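Local coordinates for UPF0201 protein MJ1564 (Methanocaldococcus jannaschii DSM 2661, PDB 2PZZ) that is of unknown function but belongs to an archaeal family that resembles RNA-binding proteins in structure while probably not binding RNA, at residues 24-29 with 87-92; 56-61 with 94-99; 81-86 with 103-108. All blocks are in the same frame, centred on the assembly; numbering follows the deposited sequence.

Interaction 1: 24-29 with 87-92; sequences LNIFPK and QAAYVG
Ala89 is where the short helix 86-90 meets helix 16-26 at Asn25 and Ile26, and it is engaged through both its methyl and its carbonyl. Its CB packs against CG1 of Ile26 at 4.0 Å, one methylene of the isoleucine's longer branch meeting the methyl. Its carbonyl takes the side-chain amide of Asn25: ND2 lies 3.1 Å from Ala89 O with an almost straight N-H...O angle of 168°, the donor in the carbonyl plane and the oxygen in the plane of the amide. CG of Asn25 stands beside its own backbone N (chi1 -73°), and from there the amide extends to the helix terminus. The next carbonyl, Tyr90 O, is as near to Asn25 ND2 at 3.0 Å, but the angle is too poor for a hydrogen bond; the Tyr90 side chain packs on Pro12 of the second subunit. Val91 leaves the helical conformation, and Gly92, with positive phi, is the C' residue of a Schellman motif. Gly92 N closes back on Ala89 O at 3.0 Å, giving that oxygen a second donor besides Asn25. Ala89 also rests on Ala22 of helix 16-26, while Ile26 reaches on to Leu54 and Leu57 of helix 52-60.

Interaction 2: 56-61 with 94-99; sequences ELLRSQ and VNFDID
Gln61 grips the backbone of Val94 with both ends of its side-chain amide. Val94 N donates to Gln61 OE1 over 2.6 Å, a short and nearly straight bond (167°) that arrives in the carbonyl plane on a lone pair. In return Gln61 NE2 donates to Val94 O at 2.9 Å, again on a lone pair, with the acceptor only 7° out of the amide plane. One side chain thus satisfies the N-H and the C=O of a single residue, and the two bonds together fix the rotation of the amide. The glutamine chain is extended beyond CG (chi2 180°), which carries the amide away from the helix backbone to the loop.

The pairing resembles the bonding of a hydrogen-bonded pair in an antiparallel sheet, with a side-chain amide in place of a strand, although 94-99 is a loop, the connection that runs from helix 86-90 to strand 104-109. On the helix side, Ser60 N and Ser60 OG both donate to Glu56 O; the hydroxyl, at 3.1 Å, approaches from above the carbonyl plane. Arg59 binds the backbone carbonyls of Lys55 and Ile123 through NH1.

Beside this amide grip, the two methyls of Val94 divide between neighbouring leucines. CG2 touches Leu57 CB at 3.7 Å and also meets its CD1, while CG1 lies 3.9 Å from Leu58 CD2. That same Leu58 methyl reaches CZ of Phe96 at 4.1 Å, the two side chains crossing at about a right angle. Phe96 continues onto Ala67 and Val70 of helix 64-73. Farther along the loop, Asp99 accepts from Lys86 N through OD1 and from His101 N through OD2.

Interaction 3: 81-86 with 103-108; sequences KFYLNK and GIFVKI
Tyr83 and Phe105, a non-hydrogen-bonded pair on antiparallel strands, lay their rings against each other as an offset stack, centroids 4.9 Å apart and planes inclined by 26°. Phe105 CD1 sits over one face of the tyrosine ring, toward the rim, 3.6 Å from Tyr83 CZ, and the tyrosine hydroxyl lies over a face of the phenylalanine. Phe105 has CG anti to its N (chi1 178°), which sends its ring along the strand pair toward Lys81, whereas Tyr83 CG stands beside the backbone N (chi1 -74°) and its ring leans toward strand 104-109. The alkyl chain of Lys81 runs past the phenylalanine's far end, its CB 3.8 Å from Phe105 CE1. Putting an alanine in place of Tyr83 removes the stacked ring, and Phe105, with one face uncovered by it, is likely to be freer to turn.

On the other face of the sheet, Phe82 and Val106 point the same way, side by side. Val106 CB makes a CH-pi contact over the Phe82 ring, 3.9 Å from its centroid, while Ile108 CD1 meets the ring at its edge, near the plane. Leu84 lies beside Ile104 with CB atoms 4.1 Å apart, and the Ile104 CD1 methyl packs against Lys86 at the start of helix 86-90. Paired backbone bonds hold this register, Phe82 with Val106 and Leu84 with Ile104; Val106 N to Phe82 O is 2.8 Å.

Strand 79-84 is one of the two edge strands of the chain's sheet, and strand 104-109 has strand 3-10 along its other side, where Ile6 and Val4 meet Val106. Helix 64-73 covers Phe82 through Val70 and Leu71, and Ile26 of helix 16-26 packs on Leu84.

In the fold
The three contacts lie side by side, their centres 10 to 11 Å apart. Their segments alternate along the sequence: strand 79-84, helix 86-90, the loop 94-99 and strand 104-109 follow one another, while helices 16-26 and 52-60 come earlier. Interaction 3 supplies one edge of the five-stranded antiparallel sheet, and interactions 1 and 2 tie the connection between its two strands to those earlier helices. Ile26 of interaction 1 also meets Val94 of interaction 2, and its neighbour Phe27 packs on Leu84 and Val106 of interaction 3. Asn95 O probably hydrogen-bonds to Asn85 N, linking the loop to the residue that follows strand 79-84.

Interaction 1: 24-29 with 87-92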
# COMPACT_ATOMS: atom_id res chain seq x y z
N LEU A 24 -0.42 -3.15 -15.68
CA LEU A 24 -0.91 -3.52 -17.01
C LEU A 24 -2.35 -3.10 -17.26
O LEU A 24 -2.71 -2.80 -18.39
CB LEU A 24 -0.70 -5.02 -17.27
CG LEU A 24 0.79 -5.40 -17.24
CD1 LEU A 24 0.98 -6.91 -17.24
CD2 LEU A 24 1.51 -4.77 -18.44
N ASN A 25 -3.18 -3.06 -16.21
CA ASN A 25 -4.57 -2.64 -16.39
C ASN A 25 -4.66 -1.20 -16.86
O ASN A 25 -5.66 -0.81 -17.46
CB ASN A 25 -5.38 -2.76 -15.08
CG ASN A 25 -5.71 -4.19 -14.72
OD1 ASN A 25 -5.69 -5.08 -15.57
ND2 ASN A 25 -6.02 -4.42 -13.44
N ILE A 26 -3.62 -0.41 -16.57
CA ILE A 26 -3.62 0.99 -16.99
C ILE A 26 -2.69 1.20 -18.19
O ILE A 26 -2.96 2.02 -19.07
CB ILE A 26 -3.18 1.93 -15.84
CG1 ILE A 26 -3.93 1.57 -14.55
CG2 ILE A 26 -3.46 3.39 -16.21
CD1 ILE A 26 -5.46 1.75 -14.63
N PHE A 27 -1.60 0.43 -18.24
CA PHE A 27 -0.61 0.52 -19.30
C PHE A 27 -0.34 -0.86 -19.86
O PHE A 27 0.72 -1.42 -19.64
CB PHE A 27 0.70 1.13 -18.74
CG PHE A 27 0.52 2.51 -18.17
CD1 PHE A 27 0.32 3.60 -19.01
CD2 PHE A 27 0.51 2.70 -16.79
CE1 PHE A 27 0.11 4.90 -18.47
CE2 PHE A 27 0.30 3.98 -16.24
CZ PHE A 27 0.10 5.09 -17.08
N PRO A 28 -1.30 -1.42 -20.62
CA PRO A 28 -1.27 -2.75 -21.25
C PRO A 28 -0.01 -3.10 -22.05
O PRO A 28 0.40 -4.27 -22.06
CB PRO A 28 -2.51 -2.73 -22.15
CG PRO A 28 -3.44 -1.82 -21.45
CD PRO A 28 -2.51 -0.69 -21.05
N LYS A 29 0.58 -2.12 -22.72
CA LYS A 29 1.78 -2.35 -23.54
C LYS A 29 3.10 -2.21 -22.80
O LYS A 29 4.16 -2.39 -23.38
CB LYS A 29 1.81 -1.38 -24.73
CG LYS A 29 0.85 -1.71 -25.87
CD LYS A 29 -0.57 -1.27 -25.57
CE LYS A 29 -1.50 -1.58 -26.75
NZ LYS A 29 -1.03 -0.96 -28.03
N GLN A 87 -4.44 0.19 -5.61
CA GLN A 87 -5.62 -0.63 -5.33
C GLN A 87 -6.73 -0.34 -6.34
O GLN A 87 -7.42 -1.25 -6.80
CB GLN A 87 -6.10 -0.37 -3.90
CG GLN A 87 -4.95 -0.39 -2.88
CD GLN A 87 -4.10 -1.65 -3.00
OE1 GLN A 87 -2.89 -1.63 -2.71
NE2 GLN A 87 -4.72 -2.75 -3.41
N ALA A 88 -6.89 0.93 -6.70
CA ALA A 88 -7.88 1.30 -7.69
C ALA A 88 -7.44 0.69 -9.03
O ALA A 88 -8.25 0.16 -9.79
CB ALA A 88 -7.97 2.80 -7.80
N ALA A 89 -6.14 0.75 -9.29
CA ALA A 89 -5.59 0.23 -10.54
C ALA A 89 -5.80 -1.28 -10.64
O ALA A 89 -6.03 -1.82 -11.74
CB ALA A 89 -4.10 0.56 -10.64
N TYR A 90 -5.73 -1.95 -9.51
CA TYR A 90 -5.90 -3.39 -9.50
C TYR A 90 -7.27 -3.80 -10.06
O TYR A 90 -7.38 -4.81 -10.74
CB TYR A 90 -5.75 -3.94 -8.09
CG TYR A 90 -5.80 -5.44 -8.06
CD1 TYR A 90 -4.74 -6.20 -8.56
CD2 TYR A 90 -6.93 -6.11 -7.57
CE1 TYR A 90 -4.80 -7.58 -8.57
CE2 TYR A 90 -6.99 -7.50 -7.58
CZ TYR A 90 -5.93 -8.22 -8.09
OH TYR A 90 -5.97 -9.59 -8.11
N VAL A 91 -8.30 -3.01 -9.75
CA VAL A 91 -9.66 -3.28 -10.23
C VAL A 91 -9.98 -2.52 -11.52
O VAL A 91 -11.14 -2.32 -11.86
CB VAL A 91 -10.74 -2.96 -9.15
CG1 VAL A 91 -10.57 -3.90 -7.98
CG2 VAL A 91 -10.64 -1.51 -8.69
N GLY A 92 -8.93 -2.10 -12.23
CA GLY A 92 -9.11 -1.41 -13.49
C GLY A 92 -9.57 0.04 -13.43
O GLY A 92 -10.08 0.56 -14.42

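Interaction 2: 56-61 with 94-99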
# COMPACT_ATOMS: atom_id res chain seq x y z
N GLU A 56 -8.66 6.28 -22.33
CA GLU A 56 -10.00 5.70 -22.34
C GLU A 56 -10.59 5.73 -20.94
O GLU A 56 -11.73 6.16 -20.76
CB GLU A 56 -9.95 4.24 -22.79
CG GLU A 56 -9.67 4.01 -24.25
CD GLU A 56 -9.35 2.55 -24.54
OE1 GLU A 56 -9.94 1.68 -23.86
OE2 GLU A 56 -8.52 2.29 -25.43
N LEU A 57 -9.81 5.29 -19.96
CA LEU A 57 -10.30 5.24 -18.59
C LEU A 57 -10.65 6.61 -18.03
O LEU A 57 -11.64 6.74 -17.30
CB LEU A 57 -9.28 4.54 -17.70
CG LEU A 57 -8.98 3.09 -18.11
CD1 LEU A 57 -7.87 2.53 -17.25
CD2 LEU A 57 -10.25 2.23 -17.98
N LEU A 58 -9.86 7.63 -18.35
CA LEU A 58 -10.17 8.97 -17.85
C LEU A 58 -11.54 9.40 -18.43
O LEU A 58 -12.36 9.99 -17.73
CB LEU A 58 -9.09 9.98 -18.26
CG LEU A 58 -7.63 9.71 -17.81
CD1 LEU A 58 -6.72 10.77 -18.39
CD2 LEU A 58 -7.53 9.70 -16.31
N ARG A 59 -11.78 9.10 -19.70
CA ARG A 59 -13.06 9.47 -20.32
C ARG A 59 -14.17 8.62 -19.72
O ARG A 59 -15.18 9.15 -19.25
CB ARG A 59 -12.96 9.31 -21.84
CG ARG A 59 -12.04 10.38 -22.45
CD ARG A 59 -11.49 10.00 -23.81
NE ARG A 59 -10.67 11.08 -24.34
CZ ARG A 59 -9.50 11.47 -23.83
NH1 ARG A 59 -8.99 10.85 -22.77
NH2 ARG A 59 -8.83 12.47 -24.39
N SER A 60 -13.97 7.30 -19.70
CA SER A 60 -14.96 6.37 -19.13
C SER A 60 -15.38 6.71 -17.70
O SER A 60 -16.57 6.71 -17.38
CB SER A 60 -14.39 4.95 -19.12
OG SER A 60 -14.27 4.44 -20.43
N GLN A 61 -14.41 6.99 -16.84
CA GLN A 61 -14.71 7.31 -15.45
C GLN A 61 -15.14 8.76 -15.33
O GLN A 61 -15.53 9.23 -14.25
CB GLN A 61 -13.47 7.08 -14.57
CG GLN A 61 -12.84 5.72 -14.72
CD GLN A 61 -11.62 5.56 -13.82
OE1 GLN A 61 -10.85 4.61 -13.96
NE2 GLN A 61 -11.45 6.49 -12.90
N VAL A 94 -8.78 4.27 -12.50
CA VAL A 94 -7.75 5.29 -12.38
C VAL A 94 -8.07 6.24 -11.23
O VAL A 94 -9.13 6.85 -11.20
CB VAL A 94 -7.62 6.14 -13.66
CG1 VAL A 94 -6.65 7.30 -13.40
CG2 VAL A 94 -7.10 5.28 -14.81
N ASN A 95 -7.13 6.34 -10.28
CA ASN A 95 -7.27 7.21 -9.13
C ASN A 95 -5.89 7.81 -8.80
O ASN A 95 -4.90 7.08 -8.70
CB ASN A 95 -7.83 6.41 -7.96
CG ASN A 95 -8.73 7.23 -7.08
OD1 ASN A 95 -8.38 7.56 -5.95
ND2 ASN A 95 -9.90 7.58 -7.59
N PHE A 96 -5.84 9.12 -8.62
CA PHE A 96 -4.58 9.84 -8.37
C PHE A 96 -4.02 9.95 -6.94
O PHE A 96 -2.97 10.55 -6.73
CB PHE A 96 -4.70 11.22 -8.99
CG PHE A 96 -4.89 11.19 -10.47
CD1 PHE A 96 -3.86 10.73 -11.30
CD2 PHE A 96 -6.09 11.58 -11.04
CE1 PHE A 96 -4.04 10.65 -12.69
CE2 PHE A 96 -6.28 11.51 -12.42
CZ PHE A 96 -5.25 11.04 -13.24
N ASP A 97 -4.69 9.36 -5.96
CA ASP A 97 -4.19 9.41 -4.58
C ASP A 97 -3.26 8.22 -4.34
O ASP A 97 -3.56 7.10 -4.76
CB ASP A 97 -5.36 9.35 -3.61
CG ASP A 97 -6.17 8.09 -3.77
OD1 ASP A 97 -6.44 7.71 -4.93
OD2 ASP A 97 -6.54 7.48 -2.74
N ILE A 98 -2.13 8.45 -3.69
CA ILE A 98 -1.20 7.36 -3.41
C ILE A 98 -1.83 6.46 -2.34
O ILE A 98 -2.23 6.94 -1.28
CB ILE A 98 0.18 7.86 -2.85
CG1 ILE A 98 0.91 8.71 -3.89
CG2 ILE A 98 1.04 6.67 -2.47
CD1 ILE A 98 0.49 10.16 -3.91
N ASP A 99 -1.94 5.17 -2.63
CA ASP A 99 -2.52 4.24 -1.66
C ASP A 99 -1.51 3.97 -0.55
O ASP A 99 -0.35 4.38 -0.63
CB ASP A 99 -2.92 2.93 -2.33
CG ASP A 99 -1.75 2.22 -2.97
OD1 ASP A 99 -1.25 2.71 -4.01
OD2 ASP A 99 -1.32 1.17 -2.44

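Interaction 3: 81-86 with 103-108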
# COMPACT_ATOMS: atom_id res chain seq x y z
N LYS A 81 4.62 14.26 -14.20
CA LYS A 81 4.63 13.04 -13.40
C LYS A 81 3.45 13.05 -12.44
O LYS A 81 2.85 14.10 -12.21
CB LYS A 81 5.94 12.94 -12.63
CG LYS A 81 6.19 14.10 -11.69
CD LYS A 81 7.65 14.14 -11.23
CE LYS A 81 7.89 15.31 -10.28
NZ LYS A 81 9.34 15.51 -9.99
N PHE A 82 3.12 11.88 -11.91
CA PHE A 82 2.01 11.74 -10.98
C PHE A 82 1.98 10.31 -10.51
O PHE A 82 2.73 9.46 -11.01
CB PHE A 82 0.69 12.10 -11.68
CG PHE A 82 0.41 11.26 -12.91
CD1 PHE A 82 -0.25 10.04 -12.81
CD2 PHE A 82 0.86 11.68 -14.16
CE1 PHE A 82 -0.48 9.24 -13.93
CE2 PHE A 82 0.65 10.89 -15.30
CZ PHE A 82 -0.02 9.67 -15.18
N TYR A 83 1.13 10.04 -9.53
CA TYR A 83 1.00 8.71 -8.97
C TYR A 83 -0.39 8.18 -9.24
O TYR A 83 -1.31 8.94 -9.47
CB TYR A 83 1.25 8.75 -7.46
CG TYR A 83 2.70 8.94 -7.08
CD1 TYR A 83 3.29 10.20 -7.11
CD2 TYR A 83 3.48 7.85 -6.71
CE1 TYR A 83 4.63 10.37 -6.77
CE2 TYR A 83 4.82 8.01 -6.37
CZ TYR A 83 5.39 9.27 -6.41
OH TYR A 83 6.71 9.42 -6.06
N LEU A 84 -0.52 6.85 -9.23
CA LEU A 84 -1.82 6.22 -9.43
C LEU A 84 -2.04 5.31 -8.24
O LEU A 84 -1.10 4.67 -7.75
CB LEU A 84 -1.84 5.39 -10.72
CG LEU A 84 -1.79 6.17 -12.03
CD1 LEU A 84 -1.85 5.20 -13.21
CD2 LEU A 84 -2.95 7.15 -12.09
N ASN A 85 -3.28 5.26 -7.78
CA ASN A 85 -3.60 4.40 -6.65
C ASN A 85 -3.43 2.97 -7.13
O ASN A 85 -3.99 2.58 -8.16
CB ASN A 85 -5.03 4.63 -6.19
CG ASN A 85 -5.36 3.84 -4.96
OD1 ASN A 85 -5.17 2.61 -4.92
ND2 ASN A 85 -5.85 4.53 -3.94
N LYS A 86 -2.66 2.19 -6.40
CA LYS A 86 -2.38 0.81 -6.75
C LYS A 86 -3.59 -0.11 -6.59
O LYS A 86 -3.76 -1.06 -7.37
CB LYS A 86 -1.20 0.32 -5.89
CG LYS A 86 -0.40 -0.81 -6.47
CD LYS A 86 1.08 -0.72 -6.08
CE LYS A 86 1.28 -0.60 -4.58
NZ LYS A 86 2.65 -1.01 -4.15
N GLY A 103 1.48 3.38 -4.42
CA GLY A 103 1.00 3.87 -5.70
C GLY A 103 1.95 3.51 -6.82
O GLY A 103 2.99 2.87 -6.60
N ILE A 104 1.58 3.90 -8.04
CA ILE A 104 2.38 3.64 -9.22
C ILE A 104 2.89 5.01 -9.64
O ILE A 104 2.11 5.91 -9.90
CB ILE A 104 1.53 3.04 -10.39
CG1 ILE A 104 0.93 1.68 -9.98
CG2 ILE A 104 2.41 2.80 -11.62
CD1 ILE A 104 -0.16 1.77 -8.96
N PHE A 105 4.21 5.17 -9.67
CA PHE A 105 4.81 6.44 -10.05
C PHE A 105 4.92 6.49 -11.57
O PHE A 105 5.57 5.65 -12.17
CB PHE A 105 6.20 6.55 -9.42
CG PHE A 105 6.93 7.80 -9.80
CD1 PHE A 105 6.26 9.02 -9.86
CD2 PHE A 105 8.30 7.77 -10.06
CE1 PHE A 105 6.95 10.20 -10.18
CE2 PHE A 105 9.00 8.93 -10.38
CZ PHE A 105 8.32 10.15 -10.44
N VAL A 106 4.29 7.50 -12.17
CA VAL A 106 4.27 7.65 -13.63
C VAL A 106 4.88 8.93 -14.18
O VAL A 106 4.49 10.04 -13.79
CB VAL A 106 2.83 7.58 -14.18
CG1 VAL A 106 2.86 7.70 -15.70
CG2 VAL A 106 2.13 6.30 -13.73
N LYS A 107 5.78 8.77 -15.15
CA LYS A 107 6.43 9.91 -15.80
C LYS A 107 6.24 9.85 -17.31
O LYS A 107 6.61 8.87 -17.97
CB LYS A 107 7.93 9.88 -15.47
CG LYS A 107 8.63 11.22 -15.61
CD LYS A 107 10.15 11.06 -15.51
CE LYS A 107 10.58 10.28 -14.27
NZ LYS A 107 10.30 11.04 -13.02
N ILE A 108 5.63 10.89 -17.86
CA ILE A 108 5.40 10.96 -19.29
C ILE A 108 6.40 11.95 -19.89
O ILE A 108 6.36 13.14 -19.56
CB ILE A 108 3.98 11.44 -19.59
CG1 ILE A 108 2.97 10.39 -19.11
CG2 ILE A 108 3.83 11.73 -21.07
CD1 ILE A 108 1.52 10.87 -19.11